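Local coordinates for hypothetical protein BQLF2 (Murid herpesvirus 4, PDB 2OA5) that is an abundant tegument protein of the virion, of the herpesvirus BLRF2 family, and probably plays a structural part in the particle, at residues K71-A76 and L88-L94. Residues are numbered along the deposited sequence; the frame is centred on the assembly and turned at random.
Sequences KVRSRA and LLQSLTL. With PE5 (3,6,9,12,15,18,21,24-octaoxahexacosan-1-ol), chain C.
One face of the R75 guanidinium rests on L94: CD2 of the leucine lies 3.7 Å above the plane, displaced from the centre of the group toward its periphery, with NH2 its nearest atom at 3.8 Å. L92 CD1 approaches the same group obliquely and packs more closely on the aliphatic stem, 3.8 Å from R75 CG. Bends at chi2 (58°) and chi3 fold the arginine back along its helix, where NH1 makes a weak hydrogen bond to K71 O, a carbonyl that already accepts the backbone N-H of R75. L88 meets the foot of this side chain at about a right angle. Its CD2 touches R75 CB at 3.7 Å, while CD1 sits 3.3 Å from R75 O, an apolar methyl against a carbonyl oxygen. On the buried flank, V72 divides its two methyls among three leucines. With CG1 anti to the backbone N (chi1 174°), that methyl reaches L89 CD2, and CG2 lies 4.2 Å from both L92 CD2 and L94 CD1. K71 adds its CB, 3.9 Å from L94 CD1, before its chain leaves for a hydrogen bond from NZ to the carbonyl of R95. Beyond V72 and L89, the second subunit contributes S57 and S56, and the polyether packs against L89 CB through C48. The C-terminal part of helix 46-76 thus packs against leucines from the end of the short helix 82-90, the connection after it and the start of strand 93-99, which forms an antiparallel ladder with a strand of the second subunit, a sheet continued across the interface.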
# COMPACT_ATOMS: atom_id res chain seq x y z
N LYS B 71 -1.91 15.69 -12.88
CA LYS B 71 -1.32 16.41 -11.75
C LYS B 71 0.19 16.33 -11.75
O LYS B 71 0.88 17.26 -11.33
CB LYS B 71 -1.89 15.85 -10.44
CG LYS B 71 -3.41 15.89 -10.41
CD LYS B 71 -3.99 15.49 -9.08
CE LYS B 71 -4.84 16.62 -8.54
NZ LYS B 71 -5.88 16.15 -7.58
N VAL B 72 0.73 15.20 -12.22
CA VAL B 72 2.17 15.05 -12.30
C VAL B 72 2.65 16.01 -13.38
O VAL B 72 3.63 16.72 -13.19
CB VAL B 72 2.57 13.58 -12.66
CG1 VAL B 72 4.09 13.48 -12.87
CG2 VAL B 72 2.13 12.64 -11.53
N ARG B 73 1.93 16.06 -14.50
CA ARG B 73 2.31 16.98 -15.57
C ARG B 73 2.34 18.41 -15.05
O ARG B 73 3.28 19.16 -15.31
CB ARG B 73 1.33 16.89 -16.74
CG ARG B 73 1.69 15.84 -17.75
CD ARG B 73 0.78 15.88 -18.96
NE ARG B 73 1.38 15.14 -20.06
CZ ARG B 73 1.77 13.87 -19.98
NH1 ARG B 73 1.60 13.20 -18.85
NH2 ARG B 73 2.35 13.28 -21.01
N SER B 74 1.31 18.78 -14.30
CA SER B 74 1.23 20.12 -13.74
C SER B 74 2.40 20.40 -12.80
O SER B 74 3.03 21.46 -12.89
CB SER B 74 -0.12 20.31 -13.03
OG SER B 74 0.01 20.90 -11.75
N ARG B 75 2.71 19.46 -11.92
CA ARG B 75 3.83 19.64 -10.99
C ARG B 75 5.19 19.65 -11.68
O ARG B 75 6.08 20.40 -11.30
CB ARG B 75 3.83 18.53 -9.93
CG ARG B 75 3.33 18.96 -8.56
CD ARG B 75 1.92 19.50 -8.66
NE ARG B 75 1.13 19.17 -7.48
CZ ARG B 75 -0.12 18.73 -7.54
NH1 ARG B 75 -0.71 18.57 -8.72
NH2 ARG B 75 -0.78 18.44 -6.43
N ALA B 76 5.34 18.80 -12.70
CA ALA B 76 6.60 18.71 -13.43
C ALA B 76 6.85 19.95 -14.28
O ALA B 76 7.94 20.13 -14.83
CB ALA B 76 6.60 17.47 -14.30
N LEU B 88 11.34 17.27 -6.64
CA LEU B 88 9.93 17.61 -6.69
C LEU B 88 9.03 16.36 -6.60
O LEU B 88 8.06 16.33 -5.84
CB LEU B 88 9.66 18.39 -7.98
CG LEU B 88 8.34 19.13 -8.17
CD1 LEU B 88 8.58 20.32 -9.12
CD2 LEU B 88 7.28 18.19 -8.72
N LEU B 89 9.36 15.33 -7.37
CA LEU B 89 8.56 14.12 -7.36
C LEU B 89 8.71 13.33 -6.08
O LEU B 89 7.75 12.72 -5.60
CB LEU B 89 8.93 13.22 -8.55
CG LEU B 89 8.58 13.78 -9.92
CD1 LEU B 89 9.00 12.79 -10.99
CD2 LEU B 89 7.10 14.05 -10.00
N GLN B 90 9.91 13.34 -5.51
CA GLN B 90 10.16 12.57 -4.29
C GLN B 90 9.21 12.87 -3.13
O GLN B 90 8.80 11.96 -2.42
CB GLN B 90 11.60 12.77 -3.81
CG GLN B 90 11.94 11.86 -2.64
CD GLN B 90 13.24 12.24 -1.93
OE1 GLN B 90 13.72 11.48 -1.09
NE2 GLN B 90 13.77 13.40 -2.28
N SER B 91 8.86 14.14 -2.94
CA SER B 91 7.96 14.53 -1.86
C SER B 91 6.52 14.64 -2.33
O SER B 91 5.62 14.96 -1.55
CB SER B 91 8.40 15.88 -1.28
OG SER B 91 8.46 16.87 -2.29
N LEU B 92 6.30 14.36 -3.61
CA LEU B 92 4.96 14.46 -4.19
C LEU B 92 3.91 13.56 -3.55
O LEU B 92 4.14 12.36 -3.31
CB LEU B 92 5.02 14.17 -5.70
CG LEU B 92 3.65 14.27 -6.39
CD1 LEU B 92 3.28 15.75 -6.45
CD2 LEU B 92 3.68 13.69 -7.79
N THR B 93 2.76 14.15 -3.26
CA THR B 93 1.63 13.43 -2.69
C THR B 93 0.41 14.00 -3.39
O THR B 93 0.20 15.21 -3.44
CB THR B 93 1.52 13.65 -1.16
OG1 THR B 93 2.73 13.22 -0.53
CG2 THR B 93 0.35 12.84 -0.58
N LEU B 94 -0.39 13.12 -3.99
CA LEU B 94 -1.57 13.56 -4.71
C LEU B 94 -2.79 12.93 -4.10
O LEU B 94 -2.71 11.89 -3.46
CB LEU B 94 -1.53 13.09 -6.16
CG LEU B 94 -0.34 13.32 -7.10
CD1 LEU B 94 -0.70 12.75 -8.46
CD2 LEU B 94 -0.02 14.80 -7.21
C48 PE5 C . 11.84 11.32 -7.92
C50 PE5 C . 12.57 10.83 -9.18
O1 PE5 C . 11.64 10.48 -10.22
C1 PE5 C . 11.89 9.15 -10.69
C2 PE5 C . 12.33 9.18 -12.14
O2 PE5 C . 11.70 8.12 -12.87
C3 PE5 C . 11.77 8.40 -14.26
C4 PE5 C . 12.79 7.51 -14.94
O3 PE5 C . 13.77 8.32 -15.60
C5 PE5 C . 13.92 7.88 -16.95
C6 PE5 C . 14.63 8.95 -17.77
O4 PE5 C . 14.83 8.46 -19.11
C7 PE5 C . 15.41 9.48 -19.94
C8 PE5 C . 15.18 9.12 -21.40
O5 PE5 C . 15.39 10.26 -22.26
C9 PE5 C . 14.27 10.41 -23.14
C10 PE5 C . 14.67 10.12 -24.59
O6 PE5 C . 13.49 10.03 -25.41
C11 PE5 C . 13.84 10.16 -26.80
C12 PE5 C . 12.67 10.75 -27.59
O7 PE5 C . 13.09 11.97 -28.23
C13 PE5 C . 11.99 12.58 -28.92
C14 PE5 C . 10.73 12.54 -28.07
O8 PE5 C . 10.35 13.86 -27.65
C15 PE5 C . 9.15 13.79 -26.87
C16 PE5 C . 8.82 15.18 -26.32
O52 PE5 C . 7.43 15.25 -25.98